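Local coordinates for protein putative glycosyltransferase (GalT1) (PDB 4PHR) that probably transfers sugars from nucleotide-linked donors, this piece being its DUF1792 domain, a GT-D fold that binds UDP and manganese, at residues I12-I17 and L76-S81; V31-D36 and G115-S120; D36-L41 and L205-K210. One frame throughout, in Å; residues are numbered along the deposited sequence.

Contact 1: residues I12-I17 and L76-S81; sequences IKVLPI and LPDVFS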
loop_
_atom_site.group_PDB
_atom_site.type_symbol
_atom_site.label_atom_id
_atom_site.label_comp_id
_atom_site.label_asym_id
_atom_site.label_seq_id
_atom_site.Cartn_x
_atom_site.Cartn_y
_atom_site.Cartn_z
ATOM N N ILE A 12 1.603 -19.990 -5.980
ATOM C CA ILE A 12 1.007 -18.659 -6.050
ATOM C C ILE A 12 1.845 -17.802 -6.994
ATOM O O ILE A 12 3.076 -17.740 -6.880
ATOM C CB ILE A 12 0.888 -17.998 -4.656
ATOM C CG1 ILE A 12 -0.067 -18.800 -3.765
ATOM C CG2 ILE A 12 0.380 -16.566 -4.788
ATOM C CD1 ILE A 12 -0.066 -18.371 -2.300
ATOM N N LYS A 13 1.180 -17.147 -7.933
ATOM C CA LYS A 13 1.877 -16.409 -8.970
ATOM C C LYS A 13 1.642 -14.915 -8.840
ATOM O O LYS A 13 0.530 -14.428 -9.025
ATOM C CB LYS A 13 1.433 -16.897 -10.349
ATOM C CG LYS A 13 1.880 -18.326 -10.627
ATOM C CD LYS A 13 1.271 -18.896 -11.895
ATOM C CE LYS A 13 -0.190 -19.263 -11.684
ATOM N NZ LYS A 13 -0.358 -20.289 -10.606
ATOM N N VAL A 14 2.711 -14.195 -8.520
ATOM C CA VAL A 14 2.652 -12.753 -8.354
ATOM C C VAL A 14 3.424 -12.075 -9.486
ATOM O O VAL A 14 4.538 -12.489 -9.816
ATOM C CB VAL A 14 3.279 -12.351 -7.001
ATOM C CG1 VAL A 14 3.405 -10.841 -6.882
ATOM C CG2 VAL A 14 2.468 -12.924 -5.846
ATOM N N LEU A 15 2.836 -11.035 -10.073
ATOM C CA LEU A 15 3.552 -10.183 -11.023
ATOM C C LEU A 15 4.479 -9.244 -10.264
ATOM O O LEU A 15 4.011 -8.438 -9.469
ATOM C CB LEU A 15 2.565 -9.324 -11.809
ATOM C CG LEU A 15 1.613 -10.011 -12.783
ATOM C CD1 LEU A 15 0.538 -9.016 -13.194
ATOM C CD2 LEU A 15 2.369 -10.538 -13.992
ATOM N N PRO A 16 5.794 -9.332 -10.504
ATOM C CA PRO A 16 6.680 -8.446 -9.736
ATOM C C PRO A 16 6.445 -6.974 -10.070
ATOM O O PRO A 16 5.767 -6.667 -11.055
ATOM C CB PRO A 16 8.083 -8.887 -10.157
ATOM C CG PRO A 16 7.894 -9.575 -11.467
ATOM C CD PRO A 16 6.533 -10.205 -11.431
ATOM N N ILE A 17 7.007 -6.089 -9.252
ATOM C CA ILE A 17 6.776 -4.649 -9.346
ATOM C C ILE A 17 6.594 -4.081 -10.760
ATOM O O ILE A 17 5.574 -3.465 -11.054
ATOM C CB ILE A 17 7.885 -3.851 -8.621
ATOM C CG1 ILE A 17 7.852 -4.129 -7.119
ATOM C CG2 ILE A 17 7.709 -2.365 -8.861
ATOM C CD1 ILE A 17 9.087 -3.632 -6.389
ATOM N N LEU A 76 -0.595 -9.481 -3.673
ATOM C CA LEU A 76 -0.070 -10.222 -2.527
ATOM C C LEU A 76 1.420 -9.947 -2.376
ATOM O O LEU A 76 2.069 -9.484 -3.313
ATOM C CB LEU A 76 -0.236 -11.720 -2.761
ATOM C CG LEU A 76 -1.517 -12.387 -2.264
ATOM C CD1 LEU A 76 -2.725 -11.504 -2.357
ATOM C CD2 LEU A 76 -1.725 -13.722 -2.994
ATOM N N PRO A 77 1.982 -10.245 -1.199
ATOM C CA PRO A 77 3.431 -10.095 -1.060
ATOM C C PRO A 77 4.172 -10.957 -2.086
ATOM O O PRO A 77 3.818 -12.114 -2.307
ATOM C CB PRO A 77 3.693 -10.579 0.377
ATOM C CG PRO A 77 2.362 -10.393 1.099
ATOM C CD PRO A 77 1.351 -10.740 0.038
ATOM N N ASP A 78 5.206 -10.400 -2.701
ATOM C CA ASP A 78 5.898 -11.096 -3.781
ATOM C C ASP A 78 7.028 -11.918 -3.176
ATOM O O ASP A 78 8.200 -11.566 -3.288
ATOM C CB ASP A 78 6.407 -10.078 -4.813
ATOM C CG ASP A 78 7.047 -10.728 -6.019
ATOM O OD1 ASP A 78 7.032 -11.971 -6.121
ATOM O OD2 ASP A 78 7.564 -9.978 -6.875
ATOM N N VAL A 79 6.661 -13.012 -2.516
ATOM C CA VAL A 79 7.596 -13.757 -1.678
ATOM C C VAL A 79 7.515 -15.260 -1.898
ATOM O O VAL A 79 8.184 -16.036 -1.210
ATOM C CB VAL A 79 7.351 -13.471 -0.179
ATOM C CG1 VAL A 79 7.551 -11.997 0.129
ATOM C CG2 VAL A 79 5.964 -13.925 0.238
ATOM N N PHE A 80 6.698 -15.668 -2.861
ATOM C CA PHE A 80 6.433 -17.086 -3.076
ATOM C C PHE A 80 7.407 -17.726 -4.053
ATOM O O PHE A 80 7.590 -18.942 -4.050
ATOM C CB PHE A 80 4.972 -17.278 -3.482
ATOM C CG PHE A 80 4.020 -16.766 -2.446
ATOM C CD1 PHE A 80 3.851 -17.451 -1.253
ATOM C CD2 PHE A 80 3.334 -15.585 -2.644
ATOM C CE1 PHE A 80 2.999 -16.975 -0.286
ATOM C CE2 PHE A 80 2.480 -15.100 -1.671
ATOM C CZ PHE A 80 2.313 -15.796 -0.495
ATOM N N SER A 81 8.045 -16.897 -4.867
ATOM C CA SER A 81 9.151 -17.334 -5.710
ATOM C C SER A 81 10.243 -16.272 -5.676
ATOM O O SER A 81 9.978 -15.098 -5.403
ATOM C CB SER A 81 8.683 -17.564 -7.146
ATOM O OG SER A 81 7.866 -18.724 -7.236
HETATM O O HOH W 1 5.599 -18.075 -8.240
HETATM O O HOH W 2 7.024 -13.046 -8.693
HETATM O O HOH W 3 7.510 -7.319 -6.493
#
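Ile12 drops its CD1 methyl almost onto the centre of the Phe80 ring, 3.9 Å from the centroid and 12° off the ring normal, a clear CH-pi contact. Val79 CG2 lies over the opposite face, so the ring is sandwiched between two aliphatic groups. The other branch of Ile12, CG2, sits anti to the backbone N (CG1 has chi1 -64°), and that turns it to the ring margin, with Phe80 CD2 at 3.8 Å; the same methyl touches Leu76 CD2 at 4.0 Å. Two residues on, Val14 divides its methyls: CG2 nears the rim of the same ring close to its plane, while CG1 rests 3.7 Å from Asp78 CB.

Asp78 extends its carboxylate anti to its own N (chi1 -176°), toward the 12-17 backbone. Water joins the two segments here. One molecule links OD1 to Val14 O, with 2.8 Å from water to each, and another lies between OD2 and Ile17 N. OD2 also forms a salt bridge with Arg85 and packs on Pro16 CA at 3.4 Å, so the buried carboxylate is well satisfied. Pro16 is the N-cap residue of helix 17-27. Asp78 itself centres an inverse gamma turn, closed by a weak Val79 N to Pro77 O bond, in the loop that leaves strand 72-76 at its C-terminal end, the usual loop position for lining a site in a parallel alpha/beta fold.

Contact 2: residues V31-D36 and G115-S120; sequences VVRFGD and GSTFIS. With UDP (uridine-5'-diphosphate), chain B.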
loop_
_atom_site.group_PDB
_atom_site.type_symbol
_atom_site.label_atom_id
_atom_site.label_comp_id
_atom_site.label_asym_id
_atom_site.label_seq_id
_atom_site.Cartn_x
_atom_site.Cartn_y
_atom_site.Cartn_z
ATOM N N VAL A 31 -5.980 -0.576 -7.590
ATOM C CA VAL A 31 -5.040 -1.510 -7.000
ATOM C C VAL A 31 -5.322 -1.633 -5.517
ATOM O O VAL A 31 -5.381 -0.626 -4.811
ATOM C CB VAL A 31 -3.575 -1.043 -7.161
ATOM C CG1 VAL A 31 -2.622 -2.089 -6.566
ATOM C CG2 VAL A 31 -3.248 -0.794 -8.620
ATOM N N VAL A 32 -5.496 -2.869 -5.050
ATOM C CA VAL A 32 -5.596 -3.139 -3.620
ATOM C C VAL A 32 -4.471 -4.104 -3.248
ATOM O O VAL A 32 -4.231 -5.093 -3.949
ATOM C CB VAL A 32 -6.992 -3.706 -3.249
ATOM C CG1 VAL A 32 -7.280 -5.007 -3.978
ATOM C CG2 VAL A 32 -7.114 -3.895 -1.759
ATOM N N ARG A 33 -3.769 -3.810 -2.155
ATOM C CA ARG A 33 -2.617 -4.626 -1.755
ATOM C C ARG A 33 -2.870 -5.313 -0.411
ATOM O O ARG A 33 -3.296 -4.682 0.550
ATOM C CB ARG A 33 -1.338 -3.780 -1.680
ATOM C CG ARG A 33 -0.970 -3.001 -2.963
ATOM C CD ARG A 33 0.242 -2.042 -2.738
ATOM N NE ARG A 33 -0.077 -1.206 -1.593
ATOM C CZ ARG A 33 0.281 -1.427 -0.331
ATOM N NH1 ARG A 33 1.159 -2.382 -0.009
ATOM N NH2 ARG A 33 -0.219 -0.649 0.614
ATOM N N PHE A 34 -2.634 -6.616 -0.345
ATOM C CA PHE A 34 -2.732 -7.325 0.925
ATOM C C PHE A 34 -1.330 -7.560 1.454
ATOM O O PHE A 34 -0.507 -8.178 0.785
ATOM C CB PHE A 34 -3.498 -8.644 0.767
ATOM C CG PHE A 34 -4.970 -8.447 0.599
ATOM C CD1 PHE A 34 -5.495 -8.058 -0.623
ATOM C CD2 PHE A 34 -5.825 -8.602 1.678
ATOM C CE1 PHE A 34 -6.857 -7.847 -0.763
ATOM C CE2 PHE A 34 -7.176 -8.402 1.543
ATOM C CZ PHE A 34 -7.694 -8.020 0.324
ATOM N N GLY A 35 -1.062 -7.049 2.654
ATOM C CA GLY A 35 0.212 -7.261 3.312
ATOM C C GLY A 35 0.038 -8.125 4.541
ATOM O O GLY A 35 -1.050 -8.656 4.805
ATOM N N ASP A 36 1.110 -8.264 5.310
ATOM C CA ASP A 36 1.065 -9.119 6.489
ATOM C C ASP A 36 0.000 -8.675 7.491
ATOM O O ASP A 36 -0.680 -9.504 8.080
ATOM C CB ASP A 36 2.442 -9.207 7.152
ATOM C CG ASP A 36 2.946 -7.870 7.617
ATOM O OD1 ASP A 36 3.162 -7.703 8.841
ATOM O OD2 ASP A 36 3.106 -6.989 6.748
ATOM N N GLY A 115 -1.171 -9.168 -8.423
ATOM C CA GLY A 115 -0.161 -8.131 -8.514
ATOM C C GLY A 115 0.740 -8.188 -7.292
ATOM O O GLY A 115 0.507 -8.988 -6.386
ATOM N N SER A 116 1.759 -7.331 -7.257
ATOM C CA SER A 116 2.685 -7.289 -6.132
ATOM C C SER A 116 2.343 -6.232 -5.090
ATOM O O SER A 116 2.269 -5.044 -5.392
ATOM C CB SER A 116 4.103 -7.014 -6.624
ATOM O OG SER A 116 4.995 -6.934 -5.522
ATOM N N THR A 117 2.185 -6.669 -3.848
ATOM C CA THR A 117 2.003 -5.767 -2.718
ATOM C C THR A 117 3.211 -4.847 -2.567
ATOM O O THR A 117 3.110 -3.755 -1.984
ATOM C CB THR A 117 1.732 -6.603 -1.464
ATOM O OG1 THR A 117 0.429 -7.154 -1.606
ATOM C CG2 THR A 117 1.816 -5.805 -0.150
ATOM N N PHE A 118 4.353 -5.268 -3.108
ATOM C CA PHE A 118 5.575 -4.477 -3.003
ATOM C C PHE A 118 5.685 -3.343 -4.030
ATOM O O PHE A 118 6.733 -2.711 -4.141
ATOM C CB PHE A 118 6.823 -5.372 -3.028
ATOM C CG PHE A 118 6.854 -6.406 -1.936
ATOM C CD1 PHE A 118 6.113 -6.249 -0.771
ATOM C CD2 PHE A 118 7.637 -7.546 -2.077
ATOM C CE1 PHE A 118 6.149 -7.211 0.231
ATOM C CE2 PHE A 118 7.683 -8.510 -1.080
ATOM C CZ PHE A 118 6.946 -8.340 0.080
ATOM N N ILE A 119 4.621 -3.048 -4.774
ATOM C CA ILE A 119 4.664 -1.820 -5.574
ATOM C C ILE A 119 4.854 -0.590 -4.676
ATOM O O ILE A 119 5.342 0.445 -5.136
ATOM C CB ILE A 119 3.446 -1.619 -6.522
ATOM C CG1 ILE A 119 2.133 -1.537 -5.752
ATOM C CG2 ILE A 119 3.391 -2.701 -7.593
ATOM C CD1 ILE A 119 1.004 -0.946 -6.573
ATOM N N SER A 120 4.499 -0.708 -3.394
ATOM C CA SER A 120 4.702 0.391 -2.446
ATOM C C SER A 120 6.052 0.276 -1.741
ATOM O O SER A 120 6.429 1.164 -0.983
ATOM C CB SER A 120 3.587 0.425 -1.394
ATOM O OG SER A 120 3.626 -0.760 -0.612
HETATM N N1 UDP B . -2.270 4.706 8.023
HETATM C C2 UDP B . -3.083 5.721 8.465
HETATM N N3 UDP B . -4.166 5.433 9.260
HETATM C C4 UDP B . -4.450 4.135 9.612
HETATM C C5 UDP B . -3.631 3.101 9.162
HETATM C C6 UDP B . -2.463 3.436 8.486
HETATM O O2 UDP B . -2.834 6.892 8.179
HETATM O O4 UDP B . -5.452 3.925 10.305
HETATM C "C1'" UDP B . -1.166 5.033 7.107
HETATM C "C2'" UDP B . 0.250 5.046 7.619
HETATM O "O2'" UDP B . 0.529 6.263 8.280
HETATM C "C3'" UDP B . 1.017 4.909 6.323
HETATM C "C4'" UDP B . 0.117 4.012 5.489
HETATM O "O4'" UDP B . -1.164 4.018 6.124
HETATM O "O3'" UDP B . 1.116 6.164 5.685
HETATM C "C5'" UDP B . 0.662 2.593 5.386
HETATM O "O5'" UDP B . -0.271 1.801 4.662
HETATM P PA UDP B . -0.035 0.231 4.395
HETATM O O1A UDP B . -0.077 -0.499 5.677
HETATM O O2A UDP B . -1.039 -0.165 3.379
HETATM O O3A UDP B . 1.479 0.226 3.820
HETATM P PB UDP B . 2.416 -0.937 3.167
HETATM O O1B UDP B . 3.408 -1.290 4.224
HETATM O O2B UDP B . 3.051 -0.257 2.013
HETATM O O3B UDP B . 1.556 -2.105 2.794
#
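Arg33 clasps both Thr117 and the diphosphate of UDP through one nitrogen. Its NH1 donates to Thr117 O at 3.1 Å, with an N-H...O angle of 157°, meeting a lone pair in the carbonyl plane; the same nitrogen reaches UDP O3B at 2.8 Å. NH2 adds a bond to O3B and a weak one to O2A on the alpha phosphate, and pairs with Asp225 in a salt bridge, so the guanidinium spans both phosphates and its rotation is fixed. A bend at chi3 (-53°) turns the group toward Thr117 O and the phosphates. Ser120 OG, donating to UDP O2B at 2.7 Å, stands over one face of the guanidinium, 3.0 Å above its plane; from there it is badly angled to bond NH1.

Thr117 ties the backbones together as well: OG1 donates to Phe34 O at 2.8 Å, arriving from above the carbonyl plane, 51° out of it. That leaves CG2 to lie beside Arg33 NH1 and near Gly35 CA.

Farther from the phosphates the contact turns apolar. Arg33 CD rests 3.6 Å from Ile119 CG1, the two side chains crossing at a slant. Ile119 CD1 then meets Val31 CG1 tip to tip at 3.8 Å, with Ile24 of helix 17-27 touching both residues. Ser116 OG accepts from Phe118 N in an ST turn as strand 115-116 gives way to a 3-10 turn. Phosphate-binding side chains gathered at the C-terminal ends of parallel strands mark this as the UDP pocket of the GT-D fold.

Contact 3: residues D36-L41 and L205-K210; sequences DGEIDL and LGPTAK. With UDP (uridine-5'-diphosphate), chain B.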
loop_
_atom_site.group_PDB
_atom_site.type_symbol
_atom_site.label_atom_id
_atom_site.label_comp_id
_atom_site.label_asym_id
_atom_site.label_seq_id
_atom_site.Cartn_x
_atom_site.Cartn_y
_atom_site.Cartn_z
ATOM N N ASP A 36 1.110 -8.264 5.310
ATOM C CA ASP A 36 1.065 -9.119 6.489
ATOM C C ASP A 36 0.000 -8.675 7.491
ATOM O O ASP A 36 -0.680 -9.504 8.080
ATOM C CB ASP A 36 2.442 -9.207 7.152
ATOM C CG ASP A 36 2.946 -7.870 7.617
ATOM O OD1 ASP A 36 3.162 -7.703 8.841
ATOM O OD2 ASP A 36 3.106 -6.989 6.748
ATOM N N GLY A 37 -0.150 -7.366 7.668
ATOM C CA GLY A 37 -1.131 -6.827 8.595
ATOM C C GLY A 37 -2.564 -7.161 8.213
ATOM O O GLY A 37 -3.404 -7.405 9.077
ATOM N N GLU A 38 -2.862 -7.175 6.918
ATOM C CA GLU A 38 -4.206 -7.533 6.490
ATOM C C GLU A 38 -4.536 -8.981 6.826
ATOM O O GLU A 38 -5.666 -9.285 7.229
ATOM C CB GLU A 38 -4.399 -7.282 4.996
ATOM C CG GLU A 38 -4.580 -5.806 4.675
ATOM C CD GLU A 38 -3.356 -4.983 5.041
ATOM O OE1 GLU A 38 -2.234 -5.356 4.610
ATOM O OE2 GLU A 38 -3.507 -3.974 5.774
ATOM N N ILE A 39 -3.562 -9.874 6.659
ATOM C CA ILE A 39 -3.786 -11.278 6.994
ATOM C C ILE A 39 -3.960 -11.434 8.506
ATOM O O ILE A 39 -4.845 -12.172 8.968
ATOM C CB ILE A 39 -2.647 -12.190 6.503
ATOM C CG1 ILE A 39 -2.248 -11.854 5.067
ATOM C CG2 ILE A 39 -3.026 -13.646 6.671
ATOM C CD1 ILE A 39 -3.375 -11.852 4.099
ATOM N N ASP A 40 -3.131 -10.730 9.277
ATOM C CA ASP A 40 -3.268 -10.731 10.733
ATOM C C ASP A 40 -4.682 -10.298 11.126
ATOM O O ASP A 40 -5.337 -10.944 11.946
ATOM C CB ASP A 40 -2.261 -9.776 11.382
ATOM C CG ASP A 40 -0.818 -10.280 11.314
ATOM O OD1 ASP A 40 0.101 -9.439 11.373
ATOM O OD2 ASP A 40 -0.591 -11.506 11.222
ATOM N N LEU A 41 -5.153 -9.195 10.544
ATOM C CA LEU A 41 -6.490 -8.688 10.850
ATOM C C LEU A 41 -7.589 -9.668 10.456
ATOM O O LEU A 41 -8.522 -9.919 11.237
ATOM C CB LEU A 41 -6.738 -7.360 10.131
ATOM C CG LEU A 41 -6.245 -6.081 10.782
ATOM C CD1 LEU A 41 -6.219 -4.977 9.748
ATOM C CD2 LEU A 41 -7.165 -5.712 11.923
ATOM N N LEU A 205 -3.391 4.298 3.745
ATOM C CA LEU A 205 -4.284 4.252 4.896
ATOM C C LEU A 205 -4.455 2.844 5.470
ATOM O O LEU A 205 -5.533 2.481 5.937
ATOM C CB LEU A 205 -5.651 4.880 4.553
ATOM C CG LEU A 205 -6.393 5.532 5.725
ATOM C CD1 LEU A 205 -5.716 6.835 6.160
ATOM C CD2 LEU A 205 -7.856 5.783 5.368
ATOM N N GLY A 206 -3.383 2.063 5.458
ATOM C CA GLY A 206 -3.420 0.761 6.095
ATOM C C GLY A 206 -4.569 -0.098 5.599
ATOM O O GLY A 206 -4.898 -0.064 4.407
ATOM N N PRO A 207 -5.175 -0.903 6.496
ATOM C CA PRO A 207 -6.231 -1.819 6.041
ATOM C C PRO A 207 -7.469 -1.091 5.529
ATOM O O PRO A 207 -8.172 -1.606 4.648
ATOM C CB PRO A 207 -6.569 -2.636 7.297
ATOM C CG PRO A 207 -6.035 -1.837 8.425
ATOM C CD PRO A 207 -4.844 -1.094 7.917
ATOM N N THR A 208 -7.729 0.093 6.069
ATOM C CA THR A 208 -8.870 0.877 5.630
ATOM C C THR A 208 -8.750 1.228 4.144
ATOM O O THR A 208 -9.755 1.306 3.429
ATOM C CB THR A 208 -9.040 2.137 6.492
ATOM O OG1 THR A 208 -9.197 1.741 7.861
ATOM C CG2 THR A 208 -10.263 2.939 6.059
ATOM N N ALA A 209 -7.518 1.431 3.684
ATOM C CA ALA A 209 -7.264 1.748 2.276
ATOM C C ALA A 209 -7.841 0.688 1.339
ATOM O O ALA A 209 -8.331 1.009 0.262
ATOM C CB ALA A 209 -5.765 1.911 2.018
ATOM N N LYS A 210 -7.784 -0.577 1.741
ATOM C CA LYS A 210 -8.216 -1.649 0.848
ATOM C C LYS A 210 -9.729 -1.604 0.645
ATOM O O LYS A 210 -10.235 -1.807 -0.469
ATOM C CB LYS A 210 -7.766 -3.011 1.367
ATOM C CG LYS A 210 -6.233 -3.197 1.371
ATOM C CD LYS A 210 -5.608 -2.623 2.629
ATOM C CE LYS A 210 -4.101 -2.873 2.746
ATOM N NZ LYS A 210 -3.226 -1.855 2.095
HETATM N N1 UDP B . -2.270 4.706 8.023
HETATM C C2 UDP B . -3.083 5.721 8.465
HETATM N N3 UDP B . -4.166 5.433 9.260
HETATM C C4 UDP B . -4.450 4.135 9.612
HETATM C C5 UDP B . -3.631 3.101 9.162
HETATM C C6 UDP B . -2.463 3.436 8.486
HETATM O O2 UDP B . -2.834 6.892 8.179
HETATM O O4 UDP B . -5.452 3.925 10.305
HETATM C "C1'" UDP B . -1.166 5.033 7.107
HETATM C "C2'" UDP B . 0.250 5.046 7.619
HETATM O "O2'" UDP B . 0.529 6.263 8.280
HETATM C "C3'" UDP B . 1.017 4.909 6.323
HETATM C "C4'" UDP B . 0.117 4.012 5.489
HETATM O "O4'" UDP B . -1.164 4.018 6.124
HETATM O "O3'" UDP B . 1.116 6.164 5.685
HETATM C "C5'" UDP B . 0.662 2.593 5.386
HETATM O "O5'" UDP B . -0.271 1.801 4.662
HETATM P PA UDP B . -0.035 0.231 4.395
HETATM O O1A UDP B . -0.077 -0.499 5.677
HETATM O O2A UDP B . -1.039 -0.165 3.379
HETATM O O3A UDP B . 1.479 0.226 3.820
HETATM P PB UDP B . 2.416 -0.937 3.167
HETATM O O1B UDP B . 3.408 -1.290 4.224
HETATM O O2B UDP B . 3.051 -0.257 2.013
HETATM O O3B UDP B . 1.556 -2.105 2.794
HETATM O O HOH W 4 -0.906 -3.502 2.713
#
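The Glu38 carboxylate lies flat against the Lys210 side chain: CE of the lysine stands nearly straight over CD of Glu38, 3.2 Å away, on one face of the group. Pro207 CA approaches OE2 at 3.5 Å. A bend at chi2 (63°) swings the carboxylate toward helix 206-218 although its stem leaves alongside. The charged ends are not paired directly, with OE2 and Lys210 NZ 4.3 Å apart; a water that accepts from NZ lies within bonding distance of OE1 and UDP O3B, though it may not donate to both at once. OE1 also accepts from Gly35 N, which steadies the acid, and NZ has a salt bridge to Asp225.

Lys210 NZ donates to UDP O2A at 3.0 Å. The backbone N of Gly206 donates to UDP O5' at 3.2 Å. Leu205 CD1 lies to one side of the uracil plane by its C2 carbonyl, 3.5 Å from UDP O2.

Farther along, Leu41 CD1 presses into the Pro207 ring, 3.4 Å from its CB, tighter than ordinary carbon packing, the two side chains crossing at about a right angle. The short helical segments cross at -84° with their axes 10.0 Å apart. Helix 54-64 adds Leu56 against Pro207 and Leu60 against Lys210, while Ile39 packs on helices 88-100 and 102-108; helix 36-42 is thus wedged between that pair and helix 206-218, which follows strand 200-204.

Contacts 1 and 2 meet through the pairing of strands 72-76 and 115-116: Leu76 N lies 3.0 Å from Gly115 O and Leu76 O 2.9 Å from Thr117 N, both probable hydrogen bonds. Contact 2 runs directly into contact 3, since strand 30-33 leads through Phe34 and Gly35 into helix 36-42, and the two share Asp36; Lys210 CE sits 3.0 Å from Arg33 O. Arg33 and Ser120 of contact 2 and Gly206 and Lys210 of contact 3 all bond to UDP, with Asp225 pairing with both Arg33 and Lys210. Contact 1 does not touch contact 3, their nearest atoms being about 5 Å apart, yet the side chain of Pro77 is about 8 Å from UDP and about 9 Å from the manganese ion.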